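Local atomic coordinates of oxidoreductase, NAD-binding/iron-sulfur cluster-binding protein (Nitratireductor pacificus pht-3B, PDB entry 6ZXU), a protein that removes halogen from organohalide substrates by reductive dehalogenation, using a bound cobalamin and two [4Fe-4S] clusters. Residues L45-R50 with G265-R270; E279-H284 with P289-R294; F318-A323 with L684-G689; G359-L364 with H481-H486; A392-I397 with L505-I510. One frame throughout, in Å; residues are numbered along the deposited sequence.

Contact 1 (L45-R50 with G265-R270); sequences LERLAR and GIDGTR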
# COMPACT_ATOMS: atom_id res chain seq x y z
N LEU A 45 -10.81 7.88 20.53
CA LEU A 45 -9.95 8.59 21.48
C LEU A 45 -10.66 9.83 22.07
O LEU A 45 -10.44 10.20 23.21
CB LEU A 45 -8.65 9.01 20.82
CG LEU A 45 -7.79 7.89 20.20
CD1 LEU A 45 -6.49 8.45 19.62
CD2 LEU A 45 -7.55 6.79 21.17
N GLU A 46 -11.52 10.44 21.31
CA GLU A 46 -12.25 11.58 21.77
C GLU A 46 -13.29 11.27 22.83
O GLU A 46 -13.91 12.19 23.37
CB GLU A 46 -12.89 12.33 20.57
CG GLU A 46 -14.16 11.67 19.99
CD GLU A 46 -13.93 10.47 19.01
OE1 GLU A 46 -12.75 10.04 18.79
OE2 GLU A 46 -14.94 9.94 18.49
N ARG A 47 -13.52 10.01 23.16
CA ARG A 47 -14.46 9.65 24.22
C ARG A 47 -13.75 9.22 25.49
O ARG A 47 -14.40 8.73 26.41
CB ARG A 47 -15.39 8.52 23.70
CG ARG A 47 -16.33 9.03 22.63
CD ARG A 47 -17.32 7.94 22.27
NE ARG A 47 -18.28 8.40 21.27
CZ ARG A 47 -19.51 8.83 21.54
NH1 ARG A 47 -19.95 8.90 22.78
NH2 ARG A 47 -20.31 9.22 20.54
N LEU A 48 -12.44 9.38 25.56
CA LEU A 48 -11.70 9.00 26.76
C LEU A 48 -11.65 10.21 27.71
O LEU A 48 -11.60 11.37 27.27
CB LEU A 48 -10.30 8.59 26.43
CG LEU A 48 -10.27 7.37 25.48
CD1 LEU A 48 -8.85 7.01 25.19
CD2 LEU A 48 -11.00 6.18 26.06
N ALA A 49 -11.58 9.92 29.01
CA ALA A 49 -11.50 10.96 30.02
C ALA A 49 -10.12 11.61 29.99
O ALA A 49 -9.13 10.93 30.02
CB ALA A 49 -11.73 10.35 31.38
N ARG A 50 -10.10 12.92 29.92
CA ARG A 50 -8.89 13.72 29.85
C ARG A 50 -8.91 14.88 30.90
O ARG A 50 -9.94 15.29 31.39
CB ARG A 50 -8.77 14.28 28.47
CG ARG A 50 -8.42 13.20 27.46
CD ARG A 50 -8.21 13.74 26.06
NE ARG A 50 -8.30 12.58 25.17
CZ ARG A 50 -7.32 11.75 24.90
NH1 ARG A 50 -6.09 11.98 25.38
NH2 ARG A 50 -7.58 10.67 24.13
N GLY A 265 -18.89 1.12 18.45
CA GLY A 265 -18.28 1.83 17.35
C GLY A 265 -19.27 2.72 16.64
O GLY A 265 -19.27 2.82 15.43
N ILE A 266 -20.08 3.46 17.41
CA ILE A 266 -21.23 4.15 16.82
C ILE A 266 -20.83 5.19 15.77
O ILE A 266 -21.58 5.46 14.80
CB ILE A 266 -22.14 4.74 17.95
CG1 ILE A 266 -23.51 5.08 17.38
CG2 ILE A 266 -21.60 6.01 18.63
CD1 ILE A 266 -24.41 3.85 17.19
N ASP A 267 -19.68 5.81 16.00
CA ASP A 267 -19.21 6.87 15.10
C ASP A 267 -18.36 6.35 13.95
O ASP A 267 -17.73 7.09 13.25
CB ASP A 267 -18.44 7.93 15.93
CG ASP A 267 -19.38 8.78 16.84
OD1 ASP A 267 -20.58 9.06 16.41
OD2 ASP A 267 -18.98 9.09 18.00
N GLY A 268 -18.30 5.04 13.81
CA GLY A 268 -17.54 4.40 12.74
C GLY A 268 -16.17 3.93 13.12
O GLY A 268 -15.33 3.79 12.30
N THR A 269 -15.95 3.73 14.40
CA THR A 269 -14.69 3.39 14.93
C THR A 269 -14.57 1.87 15.09
O THR A 269 -15.57 1.17 14.99
CB THR A 269 -14.48 4.17 16.27
OG1 THR A 269 -15.57 3.99 17.20
CG2 THR A 269 -14.31 5.64 15.99
N ARG A 270 -13.39 1.40 15.45
CA ARG A 270 -13.13 -0.02 15.64
C ARG A 270 -14.00 -0.59 16.81
O ARG A 270 -13.93 -0.11 17.93
CB ARG A 270 -11.70 -0.23 15.96
CG ARG A 270 -11.27 -1.66 16.06
CD ARG A 270 -9.77 -1.72 16.45
NE ARG A 270 -9.35 -3.08 16.73
CZ ARG A 270 -8.99 -3.93 15.77
NH1 ARG A 270 -8.70 -5.21 16.06
NH2 ARG A 270 -8.98 -3.52 14.50
O HOH W 1 -16.86 7.98 18.70

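Contact 2 (E279-H284 with P289-R294); sequences EKRPLH and PMETIR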
# COMPACT_ATOMS: atom_id res chain seq x y z
N GLU A 279 -8.40 -12.50 17.02
CA GLU A 279 -7.39 -13.41 17.57
C GLU A 279 -7.79 -14.88 17.52
O GLU A 279 -7.02 -15.75 17.83
CB GLU A 279 -7.03 -13.04 19.01
CG GLU A 279 -6.07 -11.84 19.01
CD GLU A 279 -6.27 -10.85 20.16
OE1 GLU A 279 -6.99 -11.24 21.12
OE2 GLU A 279 -5.69 -9.70 20.08
N LYS A 280 -9.02 -15.15 17.17
CA LYS A 280 -9.45 -16.50 17.02
C LYS A 280 -9.07 -17.12 15.66
O LYS A 280 -9.20 -18.31 15.55
CB LYS A 280 -10.96 -16.59 17.21
CG LYS A 280 -11.35 -16.32 18.65
CD LYS A 280 -12.82 -16.00 18.75
CE LYS A 280 -13.13 -15.61 20.22
NZ LYS A 280 -14.59 -15.70 20.57
N ARG A 281 -8.73 -16.33 14.64
CA ARG A 281 -8.21 -16.82 13.39
C ARG A 281 -6.73 -17.02 13.54
O ARG A 281 -6.07 -16.12 13.99
CB ARG A 281 -8.43 -15.82 12.23
CG ARG A 281 -9.75 -15.88 11.55
CD ARG A 281 -9.90 -14.68 10.57
NE ARG A 281 -9.28 -14.83 9.27
CZ ARG A 281 -9.78 -15.63 8.34
NH1 ARG A 281 -10.86 -16.32 8.57
NH2 ARG A 281 -9.19 -15.76 7.17
N PRO A 282 -6.18 -18.13 13.02
CA PRO A 282 -4.77 -18.26 12.91
C PRO A 282 -4.15 -17.09 12.10
O PRO A 282 -4.73 -16.63 11.12
CB PRO A 282 -4.58 -19.58 12.15
CG PRO A 282 -5.82 -20.33 12.40
CD PRO A 282 -6.90 -19.30 12.48
N LEU A 283 -3.00 -16.59 12.56
CA LEU A 283 -2.37 -15.45 11.96
C LEU A 283 -2.12 -15.74 10.46
O LEU A 283 -2.30 -14.87 9.60
CB LEU A 283 -1.09 -15.10 12.70
CG LEU A 283 -0.23 -13.96 12.17
CD1 LEU A 283 -1.05 -12.71 12.16
CD2 LEU A 283 1.05 -13.76 12.95
N HIS A 284 -1.77 -16.97 10.13
CA HIS A 284 -1.48 -17.27 8.74
C HIS A 284 -2.65 -17.18 7.79
O HIS A 284 -2.46 -17.17 6.57
CB HIS A 284 -0.81 -18.64 8.56
CG HIS A 284 -1.68 -19.79 8.92
ND1 HIS A 284 -2.56 -20.37 8.02
CD2 HIS A 284 -1.78 -20.50 10.07
CE1 HIS A 284 -3.22 -21.34 8.62
NE2 HIS A 284 -2.76 -21.44 9.86
N PRO A 289 -11.46 -13.23 4.84
CA PRO A 289 -11.76 -14.64 4.66
C PRO A 289 -11.57 -15.22 3.24
O PRO A 289 -12.51 -15.71 2.60
CB PRO A 289 -13.23 -14.70 5.10
CG PRO A 289 -13.79 -13.40 4.72
CD PRO A 289 -12.70 -12.42 4.92
N MET A 290 -10.34 -15.19 2.78
CA MET A 290 -9.98 -15.71 1.49
C MET A 290 -10.23 -17.21 1.37
O MET A 290 -10.36 -17.71 0.29
CB MET A 290 -8.50 -15.42 1.20
CG MET A 290 -8.18 -13.98 0.81
SD MET A 290 -9.02 -13.35 -0.70
CE MET A 290 -8.16 -14.19 -2.01
N GLU A 291 -10.30 -17.93 2.49
CA GLU A 291 -10.62 -19.36 2.46
C GLU A 291 -12.02 -19.66 2.01
O GLU A 291 -12.32 -20.78 1.77
CB GLU A 291 -10.38 -19.98 3.83
CG GLU A 291 -11.37 -19.59 4.91
CD GLU A 291 -11.07 -18.28 5.63
OE1 GLU A 291 -10.07 -17.55 5.30
OE2 GLU A 291 -11.90 -17.96 6.51
N THR A 292 -12.88 -18.66 1.88
CA THR A 292 -14.26 -18.84 1.43
C THR A 292 -14.43 -18.61 -0.05
O THR A 292 -15.55 -18.73 -0.53
CB THR A 292 -15.26 -17.88 2.15
OG1 THR A 292 -15.03 -16.50 1.79
CG2 THR A 292 -15.13 -18.05 3.67
N ILE A 293 -13.37 -18.21 -0.76
CA ILE A 293 -13.48 -17.94 -2.18
C ILE A 293 -13.20 -19.25 -2.92
O ILE A 293 -12.25 -19.95 -2.54
CB ILE A 293 -12.49 -16.81 -2.57
CG1 ILE A 293 -12.76 -15.55 -1.75
CG2 ILE A 293 -12.51 -16.50 -4.07
CD1 ILE A 293 -14.10 -14.89 -2.00
N ARG A 294 -13.95 -19.54 -3.97
CA ARG A 294 -13.66 -20.68 -4.81
C ARG A 294 -12.27 -20.62 -5.43
O ARG A 294 -11.85 -19.61 -6.01
CB ARG A 294 -14.65 -20.88 -5.93
CG ARG A 294 -15.95 -21.44 -5.37
CD ARG A 294 -16.90 -22.01 -6.39
NE ARG A 294 -16.20 -22.33 -7.63
CZ ARG A 294 -16.57 -21.90 -8.84
NH1 ARG A 294 -15.87 -22.25 -9.92
NH2 ARG A 294 -17.66 -21.13 -8.99

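Contact 3 (F318-A323 with L684-G689); sequences FKRAEA and LQPPPG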
# COMPACT_ATOMS: atom_id res chain seq x y z
N PHE A 318 6.69 3.52 -18.34
CA PHE A 318 7.48 4.58 -17.67
C PHE A 318 8.90 4.65 -18.21
O PHE A 318 9.44 5.73 -18.34
CB PHE A 318 7.52 4.37 -16.17
CG PHE A 318 6.20 4.61 -15.49
CD1 PHE A 318 5.45 5.72 -15.82
CD2 PHE A 318 5.67 3.67 -14.59
CE1 PHE A 318 4.23 5.95 -15.21
CE2 PHE A 318 4.42 3.89 -14.01
CZ PHE A 318 3.75 5.03 -14.30
N LYS A 319 9.55 3.50 -18.46
CA LYS A 319 10.87 3.48 -19.07
C LYS A 319 10.84 4.04 -20.49
O LYS A 319 11.75 4.78 -20.90
CB LYS A 319 11.47 2.07 -19.08
CG LYS A 319 11.60 1.43 -17.73
CD LYS A 319 12.05 2.46 -16.79
CE LYS A 319 12.87 1.89 -15.66
NZ LYS A 319 12.12 1.07 -14.80
N ARG A 320 9.77 3.81 -21.23
CA ARG A 320 9.61 4.40 -22.53
C ARG A 320 9.52 5.89 -22.48
O ARG A 320 10.14 6.61 -23.26
CB ARG A 320 8.43 3.81 -23.27
CG ARG A 320 8.54 2.31 -23.51
CD ARG A 320 7.65 1.81 -24.65
NE ARG A 320 8.10 2.22 -25.98
CZ ARG A 320 7.65 1.73 -27.13
NH1 ARG A 320 6.74 0.76 -27.16
NH2 ARG A 320 8.06 2.26 -28.24
N ALA A 321 8.76 6.41 -21.50
CA ALA A 321 8.66 7.85 -21.29
C ALA A 321 10.00 8.48 -20.95
O ALA A 321 10.37 9.45 -21.54
CB ALA A 321 7.61 8.13 -20.18
N GLU A 322 10.74 7.87 -20.01
CA GLU A 322 12.03 8.30 -19.61
C GLU A 322 12.99 8.37 -20.81
O GLU A 322 13.80 9.26 -20.88
CB GLU A 322 12.61 7.33 -18.60
CG GLU A 322 13.95 7.78 -18.13
CD GLU A 322 14.48 6.96 -16.98
OE1 GLU A 322 13.77 6.02 -16.43
OE2 GLU A 322 15.68 7.25 -16.63
N ALA A 323 12.93 7.38 -21.71
CA ALA A 323 13.83 7.30 -22.85
C ALA A 323 13.49 8.31 -23.95
O ALA A 323 14.31 8.54 -24.81
CB ALA A 323 13.82 5.92 -23.46
N LEU A 684 5.63 -4.59 -30.80
CA LEU A 684 5.62 -3.14 -30.86
C LEU A 684 6.34 -2.53 -29.69
O LEU A 684 6.15 -1.33 -29.41
CB LEU A 684 4.18 -2.63 -30.96
CG LEU A 684 3.43 -3.09 -32.23
CD1 LEU A 684 1.99 -2.59 -32.21
CD2 LEU A 684 4.14 -2.49 -33.44
N GLN A 685 7.15 -3.32 -29.01
CA GLN A 685 7.93 -2.91 -27.89
C GLN A 685 9.41 -2.80 -28.33
O GLN A 685 9.78 -3.44 -29.29
CB GLN A 685 7.78 -3.91 -26.76
CG GLN A 685 6.40 -3.87 -26.11
CD GLN A 685 6.24 -2.68 -25.16
OE1 GLN A 685 6.57 -1.58 -25.49
NE2 GLN A 685 5.67 -2.93 -23.96
N PRO A 686 10.25 -2.08 -27.58
CA PRO A 686 11.72 -2.19 -27.76
C PRO A 686 12.12 -3.64 -27.51
O PRO A 686 11.64 -4.27 -26.55
CB PRO A 686 12.30 -1.33 -26.65
CG PRO A 686 11.15 -0.49 -26.16
CD PRO A 686 9.91 -1.21 -26.43
N PRO A 687 12.89 -4.20 -28.43
CA PRO A 687 13.23 -5.64 -28.30
C PRO A 687 14.10 -5.90 -27.10
O PRO A 687 14.73 -4.98 -26.59
CB PRO A 687 13.96 -5.94 -29.64
CG PRO A 687 14.29 -4.59 -30.24
CD PRO A 687 13.27 -3.62 -29.74
N PRO A 688 14.18 -7.16 -26.63
CA PRO A 688 15.11 -7.51 -25.56
C PRO A 688 16.54 -7.07 -25.90
O PRO A 688 16.96 -7.15 -27.04
CB PRO A 688 15.03 -9.02 -25.49
CG PRO A 688 13.66 -9.35 -25.95
CD PRO A 688 13.33 -8.33 -27.00
N GLY A 689 17.21 -6.53 -24.88
CA GLY A 689 18.52 -5.92 -25.00
C GLY A 689 18.55 -4.42 -25.23
O GLY A 689 19.64 -3.80 -25.17
O HOH W 2 6.36 1.17 -30.68

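Contact 4 (G359-L364 with H481-H486); sequences GTREKL and HSEVIH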
# COMPACT_ATOMS: atom_id res chain seq x y z
N GLY A 359 18.24 -7.91 -2.26
CA GLY A 359 18.69 -9.26 -2.09
C GLY A 359 19.47 -9.89 -3.26
O GLY A 359 19.89 -9.19 -4.15
N THR A 360 19.53 -11.21 -3.26
CA THR A 360 20.47 -12.00 -4.03
C THR A 360 19.79 -12.77 -5.15
O THR A 360 18.64 -13.17 -5.03
CB THR A 360 21.13 -13.11 -3.16
OG1 THR A 360 20.10 -13.97 -2.54
CG2 THR A 360 21.99 -12.52 -2.11
N ARG A 361 20.47 -12.90 -6.27
CA ARG A 361 20.00 -13.72 -7.37
C ARG A 361 20.69 -15.09 -7.43
O ARG A 361 20.16 -15.99 -8.04
CB ARG A 361 20.22 -13.00 -8.68
CG ARG A 361 19.55 -11.67 -8.84
CD ARG A 361 19.90 -11.03 -10.13
NE ARG A 361 19.40 -9.65 -10.31
CZ ARG A 361 19.94 -8.57 -9.74
NH1 ARG A 361 20.95 -8.70 -8.91
NH2 ARG A 361 19.45 -7.36 -9.98
N GLU A 362 21.80 -15.26 -6.71
CA GLU A 362 22.59 -16.50 -6.78
C GLU A 362 22.09 -17.52 -5.79
O GLU A 362 21.54 -17.16 -4.76
CB GLU A 362 24.08 -16.20 -6.51
CG GLU A 362 24.44 -16.12 -5.01
CD GLU A 362 24.39 -14.69 -4.34
OE1 GLU A 362 24.68 -14.61 -3.10
OE2 GLU A 362 24.04 -13.64 -5.02
N LYS A 363 22.26 -18.82 -6.11
CA LYS A 363 21.84 -19.89 -5.18
C LYS A 363 22.61 -19.77 -3.88
O LYS A 363 23.79 -19.38 -3.87
CB LYS A 363 22.04 -21.28 -5.77
CG LYS A 363 21.20 -21.52 -7.00
CD LYS A 363 19.69 -21.47 -6.75
CE LYS A 363 18.86 -21.59 -8.08
NZ LYS A 363 17.35 -21.29 -7.91
N LEU A 364 21.92 -20.06 -2.79
CA LEU A 364 22.58 -20.13 -1.50
C LEU A 364 22.50 -21.54 -0.99
O LEU A 364 21.63 -22.34 -1.42
CB LEU A 364 21.91 -19.19 -0.48
CG LEU A 364 21.95 -17.69 -0.70
CD1 LEU A 364 21.23 -16.93 0.46
CD2 LEU A 364 23.32 -17.16 -0.90
N HIS A 481 12.67 -1.09 -8.38
CA HIS A 481 13.43 -2.08 -9.09
C HIS A 481 12.81 -3.43 -8.99
O HIS A 481 12.86 -4.08 -7.94
CB HIS A 481 14.86 -2.12 -8.54
CG HIS A 481 15.80 -2.93 -9.38
ND1 HIS A 481 15.77 -4.31 -9.43
CD2 HIS A 481 16.76 -2.54 -10.22
CE1 HIS A 481 16.70 -4.73 -10.26
NE2 HIS A 481 17.31 -3.67 -10.76
N SER A 482 12.17 -3.86 -10.07
CA SER A 482 11.64 -5.23 -10.17
C SER A 482 12.26 -5.92 -11.35
O SER A 482 12.41 -5.31 -12.44
CB SER A 482 10.11 -5.25 -10.41
OG SER A 482 9.38 -4.85 -9.28
N GLU A 483 12.47 -7.21 -11.21
CA GLU A 483 12.80 -8.05 -12.35
C GLU A 483 11.66 -8.98 -12.80
O GLU A 483 11.84 -9.78 -13.70
CB GLU A 483 14.10 -8.77 -12.07
CG GLU A 483 15.21 -7.74 -12.12
CD GLU A 483 16.64 -8.28 -11.88
OE1 GLU A 483 16.82 -9.39 -11.39
OE2 GLU A 483 17.57 -7.52 -12.18
N VAL A 484 10.49 -8.92 -12.12
CA VAL A 484 9.33 -9.71 -12.47
C VAL A 484 8.15 -8.76 -12.71
O VAL A 484 8.12 -7.68 -12.15
CB VAL A 484 8.93 -10.75 -11.42
CG1 VAL A 484 10.08 -11.67 -11.15
CG2 VAL A 484 8.44 -10.13 -10.13
N ILE A 485 7.25 -9.16 -13.59
CA ILE A 485 5.97 -8.50 -13.76
C ILE A 485 5.01 -9.01 -12.71
O ILE A 485 4.76 -10.23 -12.61
CB ILE A 485 5.44 -8.73 -15.14
CG1 ILE A 485 6.55 -8.36 -16.13
CG2 ILE A 485 4.16 -7.95 -15.36
CD1 ILE A 485 6.35 -9.01 -17.49
N HIS A 486 4.45 -8.13 -11.90
CA HIS A 486 3.67 -8.57 -10.76
C HIS A 486 2.36 -9.19 -11.16
O HIS A 486 1.93 -10.13 -10.53
CB HIS A 486 3.38 -7.44 -9.79
CG HIS A 486 4.61 -6.91 -9.11
ND1 HIS A 486 4.55 -6.31 -7.87
CD2 HIS A 486 5.89 -6.89 -9.47
CE1 HIS A 486 5.77 -5.92 -7.51
NE2 HIS A 486 6.59 -6.22 -8.49

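Contact 5 (A392-I397 with L505-I510); sequences ADFVGI and LLNPFI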
# COMPACT_ATOMS: atom_id res chain seq x y z
N ALA A 392 1.29 -6.92 5.99
CA ALA A 392 0.60 -7.16 4.72
C ALA A 392 -0.90 -7.30 4.91
O ALA A 392 -1.36 -7.76 5.94
CB ALA A 392 1.18 -8.41 4.05
N ASP A 393 -1.69 -6.89 3.92
CA ASP A 393 -3.12 -7.15 3.89
C ASP A 393 -3.54 -8.51 3.29
O ASP A 393 -4.46 -9.10 3.75
CB ASP A 393 -3.84 -5.99 3.18
CG ASP A 393 -3.65 -4.61 3.99
OD1 ASP A 393 -3.97 -4.61 5.22
OD2 ASP A 393 -3.07 -3.61 3.47
N PHE A 394 -2.79 -8.99 2.30
CA PHE A 394 -2.92 -10.34 1.74
C PHE A 394 -1.56 -10.91 1.45
O PHE A 394 -0.66 -10.19 0.99
CB PHE A 394 -3.72 -10.30 0.44
CG PHE A 394 -5.15 -9.86 0.57
CD1 PHE A 394 -5.47 -8.53 0.65
CD2 PHE A 394 -6.15 -10.77 0.74
CE1 PHE A 394 -6.78 -8.11 0.85
CE2 PHE A 394 -7.47 -10.35 0.93
CZ PHE A 394 -7.77 -9.02 0.99
N VAL A 395 -1.41 -12.18 1.64
CA VAL A 395 -0.22 -12.93 1.25
C VAL A 395 -0.64 -14.20 0.46
O VAL A 395 -1.57 -14.90 0.85
CB VAL A 395 0.65 -13.41 2.46
CG1 VAL A 395 1.93 -14.06 1.97
CG2 VAL A 395 0.98 -12.29 3.41
N GLY A 396 -0.03 -14.37 -0.69
CA GLY A 396 -0.20 -15.57 -1.49
C GLY A 396 1.14 -16.01 -2.06
O GLY A 396 2.05 -15.24 -2.18
N ILE A 397 1.20 -17.23 -2.52
CA ILE A 397 2.39 -17.85 -3.01
C ILE A 397 2.13 -18.62 -4.29
O ILE A 397 1.10 -19.31 -4.39
CB ILE A 397 2.96 -18.87 -1.94
CG1 ILE A 397 3.15 -18.15 -0.60
CG2 ILE A 397 4.28 -19.45 -2.45
CD1 ILE A 397 3.34 -19.06 0.57
N LEU A 505 -5.40 -6.11 -11.31
CA LEU A 505 -6.21 -7.22 -10.88
C LEU A 505 -7.05 -6.86 -9.65
O LEU A 505 -6.65 -6.04 -8.83
CB LEU A 505 -5.37 -8.46 -10.53
CG LEU A 505 -4.92 -9.18 -11.86
CD1 LEU A 505 -3.67 -8.47 -12.33
CD2 LEU A 505 -4.71 -10.60 -11.66
N LEU A 506 -8.22 -7.45 -9.55
CA LEU A 506 -9.20 -7.07 -8.59
C LEU A 506 -9.43 -8.21 -7.57
O LEU A 506 -9.63 -9.35 -7.90
CB LEU A 506 -10.49 -6.69 -9.33
CG LEU A 506 -11.63 -5.99 -8.61
CD1 LEU A 506 -12.41 -5.21 -9.58
CD2 LEU A 506 -12.55 -6.94 -7.83
N ASN A 507 -9.37 -7.84 -6.29
CA ASN A 507 -9.50 -8.73 -5.14
C ASN A 507 -10.93 -8.66 -4.62
O ASN A 507 -11.56 -7.61 -4.64
CB ASN A 507 -8.50 -8.27 -4.03
CG ASN A 507 -8.64 -9.02 -2.76
OD1 ASN A 507 -9.44 -8.71 -1.91
ND2 ASN A 507 -7.86 -10.08 -2.63
N PRO A 508 -11.51 -9.80 -4.17
CA PRO A 508 -12.91 -9.75 -3.80
C PRO A 508 -13.23 -8.96 -2.52
O PRO A 508 -14.40 -8.63 -2.27
CB PRO A 508 -13.28 -11.23 -3.69
CG PRO A 508 -12.00 -11.92 -3.46
CD PRO A 508 -10.96 -11.15 -4.21
N PHE A 509 -12.24 -8.60 -1.73
CA PHE A 509 -12.50 -7.89 -0.47
C PHE A 509 -12.05 -6.43 -0.55
O PHE A 509 -12.71 -5.60 0.05
CB PHE A 509 -11.81 -8.59 0.71
CG PHE A 509 -12.31 -9.99 0.93
CD1 PHE A 509 -13.53 -10.19 1.50
CD2 PHE A 509 -11.63 -11.08 0.44
CE1 PHE A 509 -14.04 -11.46 1.64
CE2 PHE A 509 -12.10 -12.38 0.62
CZ PHE A 509 -13.30 -12.59 1.19
N ILE A 510 -10.92 -6.10 -1.18
CA ILE A 510 -10.43 -4.68 -1.25
C ILE A 510 -10.56 -4.15 -2.67
O ILE A 510 -10.08 -3.06 -2.96
CB ILE A 510 -9.03 -4.50 -0.67
CG1 ILE A 510 -7.97 -5.19 -1.49
CG2 ILE A 510 -8.98 -4.96 0.76
CD1 ILE A 510 -6.58 -4.75 -1.11

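Contact 1 (L45-R50 with G265-R270)
I266 and D267 meet the R47 side chain where a Schellman motif closes helix 260-264 and runs into a type I turn from G265 to G268. G265, with positive phi (71°), is the C-prime residue of that motif, and its carbonyl accepts from G268 N. Next, I266 brings CG2 to 4.0 Å from R47 NH2. D267 carries the main polar link: its OD2 takes R47 NH2 at 2.9 Å in a nearly straight bond (167°), lying in the guanidinium plane and met on the syn side, while the bond from R47 NE is weak. The R47 chain is extended from CG to NE, which lets it span backbones whose nearest CA atoms, R47 and D267, are 10.7 Å apart. Further on, T269 lies against R36, the arginine that pairs with E46. E46 OE2 and D267 OD2, like charges, stand 4.2 Å apart with a water between, 2.8 Å from E46 OE2 and accepting from R47 NE at 3.0 Å; its 2.5 Å approach to D267 OD2 is doubtful.

Contact 2 (E279-H284 with P289-R294)
E291 OE1 receives R281 NH2 at 2.7 Å, and beside it E291 OE2 receives R281 NH1 at 2.8 Å. Both bonds are nearly straight, at 173° and 177°; with NH1 and NH2 as donors the grip is end-on, one nitrogen to each oxygen. The oxygens lie close to the guanidinium plane and are met on their syn sides, with the two planes turned 24° apart. P289 N sits over one face of the guanidinium, and P289 CA comes within 3.8 Å of R281 NH2. This salt bridge closes a short loop between helix 274-278 and strand 294-295, with just four residues between the two segments. Within that loop the carbonyls of M285 and G286 accept from R281 NH2 and NE, so the arginine also ties down the turn it spans. Replacing R281 by an alanine would probably leave the E291 carboxylate without its charged mate and free the intervening turn to move. A bend at chi3 swings the R281 guanidinium toward E291, whose own chain is bent at chi2. Behind E291, the short 3-10 segment 290-292 is fastened at P289 O, which accepts T292 OG1 at 2.8 Å and T292 N at 3.1 Å.

Contact 3 (F318-A323 with L684-G689)
R320 reaches from helix 317-323 to L684, Q685 and P686, and its side chain carries the whole contact. From CB, CG lies anti to the carbonyl carbon, and a later bend at chi3 (71°) turns the guanidinium along the proline. R320 CD is the first atom to meet the other segment, 3.7 Å from Q685 OE1. R320 NE then passes P686 CD at 3.9 Å, and also forms a salt bridge with D325, the strongest polar partner of this arginine. At CZ the proline comes over one face: P686 CD stands 3.6 Å above the guanidinium plane, offset toward the rim. The contact thus joins a helix beside the cobalamin to the extended, proline-rich segment 684-689, far along the chain; F318 on the same helix touches the cofactor, and the side chain of Q685 comes within about 4 Å of it. At the tip, R320 NH1 gives a bond to L684 O at 3.1 Å, in the carbonyl plane and on a lone pair, though L684 O is tilted 19° from the guanidinium plane. R320 NH1 also makes a weak bond to Q685 OE1 at 2.9 Å, the Q685 amide being turned 39° from the guanidinium. NH2 donates to L696 O and to a water in the guanidinium plane, and that water in turn donates to L684 O at 2.8 Å.

Contact 4 (G359-L364 with H481-H486)
R361 and E483 face each other from two segments without regular helix or strand, their CA atoms 10.4 Å apart, so side chains alone bridge the gap. R361 is extended from CG to NE, and E483 beyond CG; the two cross at about a right angle. The arginine grips the carboxylate side-on: R361 NE donates to E483 OE1 at 2.8 Å and R361 NH2 to E483 OE2 at 2.9 Å, each at an N-H...O angle of 158°. The oxygens are not met alike: OE1 is approached on its syn side, OE2 from above the carboxylate plane, with guanidinium and carboxylate planes 47° apart. E483 OE1 has a second partner in Y419 OH, and R361 also touches Y419. A glutamine in place of E483 would carry no charge and one oxygen fewer, and would probably leave R361 without its ionic mate and Y419 competing for the remaining oxygen. H481 adds a lesser contact, its CE1 3.8 Å from R361 NH2 near the guanidinium plane. E483 is flanked by cobalamin-pocket residues, S482 and V484; V484 and H486 bind the cofactor, H486 N donating to it, so this salt bridge ties a surface loop to the B12 pocket wall.

Contact 5 (A392-I397 with L505-I510)
F394 packs its ring against N507, F509 and I510, and the contact rests on two kinds of interaction, with a third set of bonds inside 505-510 holding the amide. The first is an amide over an aromatic face: N507 CG, anti to the backbone N (chi1 174°), carries the amide to the ring, where N507 ND2 stands 3.6 Å above the F394 plane, offset toward the rim, and N507 OD1 lies 3.4 Å from F394 CZ. The planes are 58° apart, so this is a tilted approach and not a flat stack. The second is apolar packing at the ring edge, where I510 CG2 meets F394 CE1 at 3.8 Å in the ring plane and F509 CB meets F394 CZ at 4.1 Å. Inside 505-510, N507 OD1 accepts from F509 N at 2.8 Å and I510 N at 3.1 Å, forming an Asx turn and an Asx motif; ND2 donates to L495 O, so both ends of this buried amide are satisfied. A classic beta bulge at D393 and F394, opposite L427, opens edge strand 394-399, which pairs with strand 422-429. F394 meets the chain just after strand 505-506, where L505 binds cobalamin and packs on helix 486-492.

Contact 1 closes first along the chain, then contact 2; contact 3 closes a long loop that holds both contacts 4 and 5, whose segments alternate. Contacts 2 and 5 are neighbours, centres 12 Å apart, and touch: M290 and P289 pack on F509, and M290 on F394. Contacts 3 and 4 lie on the same side of the chain's centre, centres 20 Å apart, and both border the cobalamin pocket. Contact 5 reaches that pocket through L505 and an iron-sulfur cluster through L506. Contact 1 is a surface contact, its centre 52 Å from that of contact 3, across the chain's centre. Contacts 3, 4 and 5 thus bring distant parts of the chain together around the cofactors.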